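Local atomic coordinates of pesticidial crystal protein CRY2AA (Bacillus thuringiensis serovar kurstaki, PDB entry 1I5P), a protein that kills dipteran and lepidopteran larvae by binding to their midgut epithelial cells and promoting colloidosmotic lysis. Residues S58-L61 with L62-G66; A476-E479 with N480-I484; T495-P498 with I499-T502; V596-N600 with T601-L605. All blocks are in the same frame, centred on the assembly; numbering follows the deposited sequence.

In the fold
The four contacts follow one another in series along the chain, and none nests within or crosses another. Contact 1 is a piece of helix 53-65 in the N-terminal helical bundle; it closes no loop, and its centre lies about 20 Å from that of contact 3. Contact 2 closes the hairpin of strands 474-477 and 483-486. A little later contact 3 carries the chain from strand 493-496 into strand 503-504, passing from one sheet to another, and contact 4 does likewise between strands 585-597 and 602-610 in the C-terminal beta sandwich. Contact 2 touches both, through N480 with T502 of contact 3 and I484 with N602 of contact 4.

Contact 1. Residues S58-L61 with L62-G66; sequences SSFL and LKKVG
Regular helical bonding runs from S58-L61 to L62-G66: L62 N donates to S58 O at 2.9 Å, K63 N to S59 O at 3.0 Å and V65 N to L61 O at 3.1 Å, while K64 N bonds to F60 O and makes only a weak second bond to L61 O. One turn apart on the same side of the helix, F60 and K64 form the main side-chain pair. Of the K64 chain, CG alone lies over one face of the phenyl ring, 4.2 Å from the centroid and offset toward the rim, in a CH-pi contact. The bend at the second torsion (chi2 -65°) then brings CE beside the CE1-CZ rim, 3.6 Å from F60 CE1. Lysine suits this place because its aliphatic part can lie on an aromatic ring while the amine travels on, here to the carbonyl of R72 and a salt bridge with E76. These residues belong to the last turns of helix 53-65 of the helical bundle, the N-terminal domain of the delta-endotoxins. F60 also packs on helix 74-81, whereas L61, L62 and V65 turn nonpolar side chains to helix 238-259. L62 CG rests 3.4 Å from S58 O. The small S58 and S59 return their hydroxyls to backbone carbonyls of the preceding turn, at V54 and G55, which satisfies these buried groups. K63 instead reaches F26, making a cation-pi contact and bonding to its carbonyl.

Contact 2. Residues A476-E479 with N480-I484; sequences AANE and NGTMI
A first torsion of -152° swings the N478 amide away from its own backbone N and toward I484, and the two side chains cross at about a right angle; I484 CD1 comes 3.7 Å from N478 CA, and CG1 lies against N478 CB. N480 takes the position between backbone N and carbonyl carbon (chi1 78°), folding its amide back over the turn so that OD1 packs 3.5 Å from N478 CB. The same oxygen accepts two bonds from T482: OG1 donates at 2.7 Å in the carbonyl plane, on a lone pair, and the backbone N at 3.0 Å from well above that plane, closing an Asx turn. A type I beta turn from N478 to G481 is the bend of this hairpin between strands 474-477 and 483-486. G481 N donates to N478 O at 2.9 Å, and N478 N to T482 O in a nearly straight 2.6 Å bond, the pattern of a type I turn with a G1 bulge. Glycine suits position 481, where positive phi (98°) would jam a CB against the preceding carbonyl oxygen. N480 ND2 binds T502 O, fastening the turn to the loop of contact 3. One water accepts from N478 ND2 and donates to T482 OG1 and M483 O. Such a dense set of bonds, with N480 OD1 gripped twice, suggests that side chains and one water reinforce a turn already closed by its backbone bonds.

Contact 3. Residues T495-P498 with I499-T502; sequences TISP and IHAT
S497 and H500 are the ends of a type I beta turn, closed by H500 N donating to S497 O at 2.9 Å from well above the carbonyl plane. The S497 hydroxyl adds a second bond across the bend: with OG anti to the backbone N (chi1 166°) it accepts from I499 N at 3.1 Å, as in an ST turn, and also packs 3.4 Å from I499 CB. Serine thus suits the first position, its short side chain reaching the amide of I499, two residues on, while P498 fits the second because its ring already holds phi near -59°. S497 CB lies over one face of the imidazole, 4.1 Å from the centroid and offset toward the rim, a CH-pi contact. H500 itself centres an inverse gamma turn that bends the chain once more on its way from strand 493-496 to strand 503-504. Further out, M483 packs on H500, and the H500 carbonyl is bonded by H485 NE2; P498 and I499 give their carbonyls to the hydroxyls of Y534 and Y444. The imidazole is bridged to the backbone just after the strand by a water that accepts from S497 N at 3.1 Å and lies in hydrogen-bonding contact 2.8 Å from H500 ND1.

Contact 4. Residues V596-N600 with T601-L605; sequences VASDN and TNVTL
The flat group that matters between V596-N600 and T601-L605 is the peptide carbonyl of D599, on whose one side T601 OG1 stands, 46° out of the carbonyl plane. From there the hydroxyl donates to D599 O at 2.5 Å, a short bond whose exact length should be read with caution. The first torsion of T601 (chi1 -47°) sets OG1 beside the backbone N and so curls it back over the bend, while CB packs 3.6 Å from S598 CB. From the far arm V603 reaches across: its CG2 touches S598 N at 3.8 Å and S598 CB at 3.9 Å, a small nonpolar contact suited to a branched side chain facing the interior. Between the arms a single backbone bond, T601 N to S598 O at 3.5 Å, is weak, and no strand pairing joins them. The bend is therefore a beta arch rather than a hairpin: strand 585-597 pairs with strand 541-550 in one sheet of the C-terminal jelly-roll sandwich, whereas strand 602-610 pairs with 530-537 and 555-561 in the other. A597 centres an inverse gamma turn on the way into the bend, and N600 has positive phi (44°), a conformation asparagine tolerates better than most residues. With so few bonds across it, one of them weak, the arch probably owes much of its shape to the sheets on which its ends are fixed.

Contact 1. Residues S58-L61 with L62-G66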
ATOM      1  N   SER A  58       8.976   7.831  -2.775  1.00 11.26           N
ATOM      2  CA  SER A  58       7.916   7.572  -1.814  1.00 12.89           C
ATOM      3  C   SER A  58       8.514   7.330  -0.429  1.00 11.07           C
ATOM      4  O   SER A  58       8.019   7.857   0.566  1.00  8.89           O
ATOM      5  CB  SER A  58       7.066   6.376  -2.266  1.00 12.55           C
ATOM      6  OG  SER A  58       7.875   5.248  -2.525  1.00 22.83           O
ATOM      7  N   SER A  59       9.585   6.546  -0.366  1.00 12.09           N
ATOM      8  CA  SER A  59      10.243   6.261   0.906  1.00 11.77           C
ATOM      9  C   SER A  59      10.719   7.579   1.516  1.00 11.72           C
ATOM     10  O   SER A  59      10.580   7.819   2.718  1.00  8.43           O
ATOM     11  CB  SER A  59      11.433   5.329   0.684  1.00 10.90           C
ATOM     12  OG  SER A  59      11.001   4.077   0.184  1.00 13.28           O
ATOM     13  N   PHE A  60      11.272   8.429   0.657  1.00 11.04           N
ATOM     14  CA  PHE A  60      11.766   9.742   1.049  1.00 11.42           C
ATOM     15  C   PHE A  60      10.645  10.604   1.639  1.00 11.66           C
ATOM     16  O   PHE A  60      10.801  11.207   2.704  1.00 10.34           O
ATOM     17  CB  PHE A  60      12.373  10.430  -0.178  1.00 11.25           C
ATOM     18  CG  PHE A  60      12.599  11.908  -0.008  1.00 11.14           C
ATOM     19  CD1 PHE A  60      13.688  12.381   0.720  1.00  9.85           C
ATOM     20  CD2 PHE A  60      11.732  12.826  -0.598  1.00 10.22           C
ATOM     21  CE1 PHE A  60      13.917  13.745   0.857  1.00 12.86           C
ATOM     22  CE2 PHE A  60      11.951  14.198  -0.468  1.00 11.94           C
ATOM     23  CZ  PHE A  60      13.050  14.659   0.263  1.00 12.61           C
ATOM     24  N   LEU A  61       9.514  10.672   0.944  1.00 12.54           N
ATOM     25  CA  LEU A  61       8.398  11.477   1.432  1.00 12.78           C
ATOM     26  C   LEU A  61       7.867  10.928   2.755  1.00 12.87           C
ATOM     27  O   LEU A  61       7.559  11.692   3.673  1.00 13.43           O
ATOM     28  CB  LEU A  61       7.288  11.544   0.377  1.00 11.97           C
ATOM     29  CG  LEU A  61       7.718  12.265  -0.908  1.00 13.92           C
ATOM     30  CD1 LEU A  61       6.565  12.289  -1.916  1.00 13.14           C
ATOM     31  CD2 LEU A  61       8.165  13.687  -0.572  1.00 11.87           C
ATOM     32  N   LEU A  62       7.768   9.605   2.856  1.00 11.80           N
ATOM     33  CA  LEU A  62       7.306   8.968   4.086  1.00 12.54           C
ATOM     34  C   LEU A  62       8.192   9.403   5.259  1.00 13.12           C
ATOM     35  O   LEU A  62       7.693   9.711   6.337  1.00 13.73           O
ATOM     36  CB  LEU A  62       7.346   7.439   3.943  1.00 10.72           C
ATOM     37  CG  LEU A  62       6.199   6.772   3.162  1.00 11.50           C
ATOM     38  CD1 LEU A  62       6.552   5.331   2.828  1.00 11.11           C
ATOM     39  CD2 LEU A  62       4.917   6.840   3.987  1.00 11.89           C
ATOM     40  N   LYS A  63       9.502   9.447   5.033  1.00 12.85           N
ATOM     41  CA  LYS A  63      10.446   9.847   6.074  1.00 14.43           C
ATOM     42  C   LYS A  63      10.389  11.336   6.426  1.00 14.01           C
ATOM     43  O   LYS A  63      10.663  11.717   7.562  1.00 13.47           O
ATOM     44  CB  LYS A  63      11.867   9.466   5.661  1.00 14.60           C
ATOM     45  CG  LYS A  63      12.152   7.974   5.758  1.00 16.25           C
ATOM     46  CD  LYS A  63      13.577   7.650   5.355  1.00 14.83           C
ATOM     47  CE  LYS A  63      13.934   6.216   5.705  1.00 18.80           C
ATOM     48  NZ  LYS A  63      14.072   5.985   7.170  1.00 19.59           N
ATOM     49  N   LYS A  64      10.046  12.175   5.452  1.00 14.59           N
ATOM     50  CA  LYS A  64       9.936  13.610   5.699  1.00 14.04           C
ATOM     51  C   LYS A  64       8.749  13.877   6.615  1.00 14.03           C
ATOM     52  O   LYS A  64       8.839  14.654   7.568  1.00 11.79           O
ATOM     53  CB  LYS A  64       9.745  14.372   4.385  1.00 13.72           C
ATOM     54  CG  LYS A  64      11.032  14.627   3.618  1.00 13.49           C
ATOM     55  CD  LYS A  64      11.962  15.551   4.399  1.00 14.11           C
ATOM     56  CE  LYS A  64      13.205  15.898   3.590  1.00 17.15           C
ATOM     57  NZ  LYS A  64      14.160  16.740   4.358  1.00 17.88           N
ATOM     58  N   VAL A  65       7.632  13.225   6.310  1.00 13.40           N
ATOM     59  CA  VAL A  65       6.405  13.369   7.087  1.00 12.76           C
ATOM     60  C   VAL A  65       6.550  12.659   8.433  1.00 12.14           C
ATOM     61  O   VAL A  65       5.969  13.074   9.439  1.00  8.81           O
ATOM     62  CB  VAL A  65       5.206  12.749   6.326  1.00 13.51           C
ATOM     63  CG1 VAL A  65       3.961  12.718   7.215  1.00 16.14           C
ATOM     64  CG2 VAL A  65       4.932  13.541   5.056  1.00 14.88           C
ATOM     65  N   GLY A  66       7.334  11.586   8.435  1.00 11.00           N
ATOM     66  CA  GLY A  66       7.533  10.802   9.641  1.00 13.23           C
ATOM     67  C   GLY A  66       8.460  11.403  10.679  1.00 14.24           C
ATOM     68  O   GLY A  66       8.631  10.841  11.756  1.00 15.40           O
TER

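Contact 2. Residues A476-E479 with N480-I484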
ATOM      1  N   ALA A 476       3.680  -7.785  18.848  1.00 14.76           N
ATOM      2  CA  ALA A 476       3.507  -9.223  18.997  1.00 14.18           C
ATOM      3  C   ALA A 476       2.074  -9.583  18.655  1.00 13.66           C
ATOM      4  O   ALA A 476       1.270  -8.719  18.318  1.00 11.92           O
ATOM      5  CB  ALA A 476       3.815  -9.645  20.438  1.00 14.09           C
ATOM      6  N   ALA A 477       1.764 -10.869  18.728  1.00 13.82           N
ATOM      7  CA  ALA A 477       0.417 -11.324  18.457  1.00 13.75           C
ATOM      8  C   ALA A 477      -0.337 -11.204  19.760  1.00 14.31           C
ATOM      9  O   ALA A 477       0.193 -11.536  20.824  1.00 10.42           O
ATOM     10  CB  ALA A 477       0.424 -12.764  17.999  1.00 12.09           C
ATOM     11  N   ASN A 478      -1.565 -10.712  19.679  1.00 14.62           N
ATOM     12  CA  ASN A 478      -2.393 -10.583  20.859  1.00 15.17           C
ATOM     13  C   ASN A 478      -2.820 -12.012  21.209  1.00 14.88           C
ATOM     14  O   ASN A 478      -2.577 -12.951  20.446  1.00 13.26           O
ATOM     15  CB  ASN A 478      -3.624  -9.740  20.543  1.00 15.37           C
ATOM     16  CG  ASN A 478      -4.152  -9.015  21.754  1.00 20.01           C
ATOM     17  OD1 ASN A 478      -4.039  -9.501  22.884  1.00 22.09           O
ATOM     18  ND2 ASN A 478      -4.739  -7.847  21.530  1.00 15.71           N
ATOM     19  N   GLU A 479      -3.452 -12.186  22.358  1.00 13.76           N
ATOM     20  CA  GLU A 479      -3.901 -13.515  22.750  1.00 15.51           C
ATOM     21  C   GLU A 479      -4.856 -14.144  21.720  1.00 14.87           C
ATOM     22  O   GLU A 479      -4.926 -15.372  21.605  1.00 13.58           O
ATOM     23  CB  GLU A 479      -4.563 -13.459  24.131  1.00 19.01           C
ATOM     24  CG  GLU A 479      -5.685 -12.438  24.263  1.00 23.14           C
ATOM     25  CD  GLU A 479      -6.163 -12.278  25.698  1.00 26.95           C
ATOM     26  OE1 GLU A 479      -7.034 -11.416  25.949  1.00 30.46           O
ATOM     27  OE2 GLU A 479      -5.664 -13.011  26.577  1.00 24.30           O
ATOM     28  N   ASN A 480      -5.568 -13.315  20.957  1.00 13.37           N
ATOM     29  CA  ASN A 480      -6.503 -13.841  19.961  1.00 13.15           C
ATOM     30  C   ASN A 480      -5.866 -14.043  18.580  1.00 11.66           C
ATOM     31  O   ASN A 480      -6.534 -14.441  17.622  1.00 10.55           O
ATOM     32  CB  ASN A 480      -7.742 -12.938  19.868  1.00 10.77           C
ATOM     33  CG  ASN A 480      -7.505 -11.676  19.060  1.00 15.15           C
ATOM     34  OD1 ASN A 480      -6.371 -11.217  18.905  1.00 12.41           O
ATOM     35  ND2 ASN A 480      -8.590 -11.095  18.551  1.00 12.88           N
ATOM     36  N   GLY A 481      -4.565 -13.774  18.490  1.00 12.01           N
ATOM     37  CA  GLY A 481      -3.845 -13.959  17.238  1.00 10.56           C
ATOM     38  C   GLY A 481      -3.635 -12.718  16.384  1.00 11.77           C
ATOM     39  O   GLY A 481      -2.891 -12.759  15.403  1.00 10.84           O
ATOM     40  N   THR A 482      -4.269 -11.610  16.750  1.00 11.30           N
ATOM     41  CA  THR A 482      -4.139 -10.392  15.961  1.00 12.34           C
ATOM     42  C   THR A 482      -2.943  -9.529  16.331  1.00 12.95           C
ATOM     43  O   THR A 482      -2.272  -9.751  17.340  1.00 13.19           O
ATOM     44  CB  THR A 482      -5.407  -9.528  16.048  1.00 10.54           C
ATOM     45  OG1 THR A 482      -5.604  -9.105  17.405  1.00 10.53           O
ATOM     46  CG2 THR A 482      -6.622 -10.323  15.577  1.00 10.37           C
ATOM     47  N   MET A 483      -2.709  -8.522  15.499  1.00 12.46           N
ATOM     48  CA  MET A 483      -1.606  -7.593  15.663  1.00 13.88           C
ATOM     49  C   MET A 483      -1.723  -6.605  16.806  1.00 13.48           C
ATOM     50  O   MET A 483      -2.774  -6.000  17.027  1.00 14.83           O
ATOM     51  CB  MET A 483      -1.420  -6.755  14.399  1.00 13.25           C
ATOM     52  CG  MET A 483      -1.026  -7.486  13.147  1.00 15.73           C
ATOM     53  SD  MET A 483      -1.060  -6.333  11.758  1.00 16.51           S
ATOM     54  CE  MET A 483      -0.861  -7.481  10.388  1.00 13.89           C
ATOM     55  N   ILE A 484      -0.625  -6.438  17.527  1.00 12.38           N
ATOM     56  CA  ILE A 484      -0.557  -5.435  18.578  1.00 14.59           C
ATOM     57  C   ILE A 484       0.404  -4.430  17.940  1.00 14.47           C
ATOM     58  O   ILE A 484       1.542  -4.769  17.603  1.00 13.34           O
ATOM     59  CB  ILE A 484       0.033  -5.980  19.897  1.00 14.75           C
ATOM     60  CG1 ILE A 484      -0.969  -6.949  20.547  1.00 11.42           C
ATOM     61  CG2 ILE A 484       0.353  -4.810  20.836  1.00 11.38           C
ATOM     62  CD1 ILE A 484      -0.515  -7.535  21.887  1.00 13.82           C
TER
HETATM   63  O   HOH W   1      -4.592  -7.144  18.726  1.00  5.41           O

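Contact 3. Residues T495-P498 with I499-T502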
ATOM      1  N   THR A 495       0.389   5.983  12.705  1.00 12.11           N
ATOM      2  CA  THR A 495      -0.931   5.595  12.230  1.00 12.30           C
ATOM      3  C   THR A 495      -1.210   4.122  12.487  1.00 13.08           C
ATOM      4  O   THR A 495      -0.300   3.333  12.752  1.00 13.20           O
ATOM      5  CB  THR A 495      -1.083   5.825  10.709  1.00 10.37           C
ATOM      6  OG1 THR A 495      -0.172   4.964  10.012  1.00  9.18           O
ATOM      7  CG2 THR A 495      -0.784   7.263  10.346  1.00  7.24           C
ATOM      8  N   ILE A 496      -2.487   3.770  12.399  1.00 11.51           N
ATOM      9  CA  ILE A 496      -2.943   2.399  12.571  1.00 11.22           C
ATOM     10  C   ILE A 496      -4.034   2.176  11.543  1.00 11.35           C
ATOM     11  O   ILE A 496      -5.037   2.885  11.544  1.00 11.62           O
ATOM     12  CB  ILE A 496      -3.579   2.139  13.959  1.00 12.38           C
ATOM     13  CG1 ILE A 496      -2.528   2.257  15.066  1.00 11.26           C
ATOM     14  CG2 ILE A 496      -4.210   0.743  13.975  1.00  6.42           C
ATOM     15  CD1 ILE A 496      -3.094   1.982  16.465  1.00 10.78           C
ATOM     16  N   SER A 497      -3.837   1.207  10.657  1.00 12.89           N
ATOM     17  CA  SER A 497      -4.845   0.923   9.657  1.00 13.43           C
ATOM     18  C   SER A 497      -6.066   0.357  10.355  1.00 14.60           C
ATOM     19  O   SER A 497      -5.952  -0.537  11.203  1.00 14.25           O
ATOM     20  CB  SER A 497      -4.339  -0.101   8.636  1.00 13.53           C
ATOM     21  OG  SER A 497      -5.425  -0.600   7.873  1.00 13.64           O
ATOM     22  N   PRO A 498      -7.251   0.876  10.017  1.00 13.35           N
ATOM     23  CA  PRO A 498      -8.495   0.405  10.618  1.00 13.46           C
ATOM     24  C   PRO A 498      -8.688  -1.078  10.356  1.00 13.47           C
ATOM     25  O   PRO A 498      -9.465  -1.736  11.038  1.00 11.06           O
ATOM     26  CB  PRO A 498      -9.547   1.262   9.924  1.00 15.28           C
ATOM     27  CG  PRO A 498      -8.827   2.563   9.736  1.00 13.37           C
ATOM     28  CD  PRO A 498      -7.495   2.078   9.199  1.00 14.96           C
ATOM     29  N   ILE A 499      -7.973  -1.606   9.366  1.00 13.78           N
ATOM     30  CA  ILE A 499      -8.089  -3.017   9.017  1.00 13.68           C
ATOM     31  C   ILE A 499      -7.407  -3.913  10.047  1.00 13.09           C
ATOM     32  O   ILE A 499      -7.806  -5.064  10.247  1.00 13.93           O
ATOM     33  CB  ILE A 499      -7.462  -3.314   7.625  1.00 16.32           C
ATOM     34  CG1 ILE A 499      -8.067  -2.387   6.559  1.00 17.59           C
ATOM     35  CG2 ILE A 499      -7.664  -4.783   7.264  1.00 11.90           C
ATOM     36  CD1 ILE A 499      -9.583  -2.299   6.575  1.00 19.01           C
ATOM     37  N   HIS A 500      -6.389  -3.369  10.709  1.00 11.60           N
ATOM     38  CA  HIS A 500      -5.610  -4.109  11.700  1.00 13.34           C
ATOM     39  C   HIS A 500      -6.207  -4.031  13.099  1.00 14.31           C
ATOM     40  O   HIS A 500      -5.540  -3.630  14.058  1.00 14.25           O
ATOM     41  CB  HIS A 500      -4.180  -3.574  11.713  1.00 12.45           C
ATOM     42  CG  HIS A 500      -3.472  -3.723  10.403  1.00 14.31           C
ATOM     43  ND1 HIS A 500      -2.359  -2.981  10.069  1.00 12.75           N
ATOM     44  CD2 HIS A 500      -3.694  -4.560   9.361  1.00 16.18           C
ATOM     45  CE1 HIS A 500      -1.926  -3.355   8.879  1.00 15.65           C
ATOM     46  NE2 HIS A 500      -2.717  -4.312   8.427  1.00 16.06           N
ATOM     47  N   ALA A 501      -7.466  -4.429  13.211  1.00 13.91           N
ATOM     48  CA  ALA A 501      -8.153  -4.395  14.488  1.00 14.11           C
ATOM     49  C   ALA A 501      -7.933  -5.651  15.308  1.00 13.85           C
ATOM     50  O   ALA A 501      -7.581  -6.708  14.780  1.00 12.88           O
ATOM     51  CB  ALA A 501      -9.642  -4.190  14.264  1.00 13.80           C
ATOM     52  N   THR A 502      -8.128  -5.525  16.614  1.00 13.21           N
ATOM     53  CA  THR A 502      -8.010  -6.667  17.509  1.00 13.82           C
ATOM     54  C   THR A 502      -9.250  -7.513  17.256  1.00 13.32           C
ATOM     55  O   THR A 502      -9.183  -8.741  17.174  1.00 14.99           O
ATOM     56  CB  THR A 502      -8.014  -6.222  18.980  1.00 15.23           C
ATOM     57  OG1 THR A 502      -6.846  -5.435  19.242  1.00 14.79           O
ATOM     58  CG2 THR A 502      -8.037  -7.433  19.902  1.00 12.82           C
TER
HETATM   59  O   HOH W   2      -1.277  -0.466  10.486  1.00  9.74           O

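Contact 4. Residues V596-N600 with T601-L605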
ATOM      1  N   VAL A 596      -3.142   9.033  26.158  1.00 20.91           N
ATOM      2  CA  VAL A 596      -1.832   8.623  26.642  1.00 22.45           C
ATOM      3  C   VAL A 596      -1.504   7.205  26.197  1.00 22.76           C
ATOM      4  O   VAL A 596      -2.235   6.269  26.509  1.00 24.22           O
ATOM      5  CB  VAL A 596      -1.758   8.653  28.181  1.00 24.42           C
ATOM      6  CG1 VAL A 596      -0.299   8.532  28.628  1.00 25.22           C
ATOM      7  CG2 VAL A 596      -2.383   9.935  28.717  1.00 23.91           C
ATOM      8  N   ALA A 597      -0.408   7.053  25.458  1.00 22.13           N
ATOM      9  CA  ALA A 597       0.028   5.737  25.000  1.00 23.17           C
ATOM     10  C   ALA A 597       0.890   5.138  26.111  1.00 23.86           C
ATOM     11  O   ALA A 597       2.113   5.048  25.982  1.00 23.91           O
ATOM     12  CB  ALA A 597       0.837   5.863  23.711  1.00 19.24           C
ATOM     13  N   SER A 598       0.234   4.747  27.204  1.00 24.09           N
ATOM     14  CA  SER A 598       0.889   4.162  28.373  1.00 25.72           C
ATOM     15  C   SER A 598       2.132   3.349  28.013  1.00 24.97           C
ATOM     16  O   SER A 598       2.072   2.451  27.174  1.00 24.78           O
ATOM     17  CB  SER A 598      -0.108   3.283  29.128  1.00 27.61           C
ATOM     18  OG  SER A 598      -1.310   3.993  29.374  1.00 29.85           O
ATOM     19  N   ASP A 599       3.255   3.661  28.658  1.00 24.91           N
ATOM     20  CA  ASP A 599       4.522   2.980  28.390  1.00 26.59           C
ATOM     21  C   ASP A 599       4.508   1.492  28.751  1.00 26.30           C
ATOM     22  O   ASP A 599       3.912   1.092  29.750  1.00 26.47           O
ATOM     23  CB  ASP A 599       5.653   3.673  29.146  1.00 28.36           C
ATOM     24  CG  ASP A 599       6.981   3.585  28.419  1.00 30.78           C
ATOM     25  OD1 ASP A 599       7.110   2.755  27.494  1.00 29.64           O
ATOM     26  OD2 ASP A 599       7.900   4.351  28.778  1.00 31.82           O
ATOM     27  N   ASN A 600       5.176   0.681  27.931  1.00 25.97           N
ATOM     28  CA  ASN A 600       5.245  -0.768  28.145  1.00 27.18           C
ATOM     29  C   ASN A 600       3.891  -1.349  28.524  1.00 25.82           C
ATOM     30  O   ASN A 600       3.802  -2.258  29.353  1.00 25.61           O
ATOM     31  CB  ASN A 600       6.257  -1.104  29.242  1.00 31.17           C
ATOM     32  CG  ASN A 600       7.685  -0.931  28.783  1.00 35.42           C
ATOM     33  OD1 ASN A 600       8.157   0.192  28.601  1.00 36.24           O
ATOM     34  ND2 ASN A 600       8.382  -2.045  28.582  1.00 39.45           N
ATOM     35  N   THR A 601       2.839  -0.836  27.901  1.00 23.33           N
ATOM     36  CA  THR A 601       1.498  -1.300  28.203  1.00 23.30           C
ATOM     37  C   THR A 601       0.688  -1.524  26.935  1.00 21.39           C
ATOM     38  O   THR A 601       0.790  -0.749  25.985  1.00 22.68           O
ATOM     39  CB  THR A 601       0.764  -0.261  29.083  1.00 23.13           C
ATOM     40  OG1 THR A 601       1.617   0.144  30.163  1.00 21.32           O
ATOM     41  CG2 THR A 601      -0.510  -0.844  29.650  1.00 21.24           C
ATOM     42  N   ASN A 602      -0.105  -2.591  26.907  1.00 20.53           N
ATOM     43  CA  ASN A 602      -0.950  -2.854  25.748  1.00 22.15           C
ATOM     44  C   ASN A 602      -2.240  -2.054  25.937  1.00 22.27           C
ATOM     45  O   ASN A 602      -3.132  -2.458  26.673  1.00 23.52           O
ATOM     46  CB  ASN A 602      -1.274  -4.345  25.629  1.00 22.08           C
ATOM     47  CG  ASN A 602      -0.056  -5.188  25.304  1.00 23.66           C
ATOM     48  OD1 ASN A 602       0.929  -4.700  24.750  1.00 25.35           O
ATOM     49  ND2 ASN A 602      -0.129  -6.471  25.631  1.00 24.10           N
ATOM     50  N   VAL A 603      -2.317  -0.913  25.266  1.00 20.15           N
ATOM     51  CA  VAL A 603      -3.469  -0.030  25.354  1.00 18.18           C
ATOM     52  C   VAL A 603      -4.549  -0.395  24.345  1.00 17.00           C
ATOM     53  O   VAL A 603      -4.259  -0.635  23.177  1.00 14.69           O
ATOM     54  CB  VAL A 603      -3.042   1.422  25.105  1.00 17.81           C
ATOM     55  CG1 VAL A 603      -4.210   2.356  25.322  1.00 19.61           C
ATOM     56  CG2 VAL A 603      -1.873   1.770  26.011  1.00 19.07           C
ATOM     57  N   THR A 604      -5.798  -0.441  24.799  1.00 16.68           N
ATOM     58  CA  THR A 604      -6.900  -0.763  23.902  1.00 17.40           C
ATOM     59  C   THR A 604      -7.599   0.523  23.474  1.00 16.84           C
ATOM     60  O   THR A 604      -7.796   1.437  24.274  1.00 14.91           O
ATOM     61  CB  THR A 604      -7.948  -1.687  24.567  1.00 19.06           C
ATOM     62  OG1 THR A 604      -8.547  -1.009  25.677  1.00 20.90           O
ATOM     63  CG2 THR A 604      -7.302  -2.975  25.045  1.00 17.95           C
ATOM     64  N   LEU A 605      -7.954   0.586  22.198  1.00 16.58           N
ATOM     65  CA  LEU A 605      -8.644   1.737  21.640  1.00 16.43           C
ATOM     66  C   LEU A 605      -9.947   1.234  21.051  1.00 17.48           C
ATOM     67  O   LEU A 605      -9.937   0.511  20.053  1.00 16.63           O
ATOM     68  CB  LEU A 605      -7.806   2.387  20.533  1.00 14.47           C
ATOM     69  CG  LEU A 605      -8.533   3.380  19.616  1.00 15.65           C
ATOM     70  CD1 LEU A 605      -8.995   4.590  20.417  1.00 12.97           C
ATOM     71  CD2 LEU A 605      -7.606   3.811  18.485  1.00 11.64           C
TER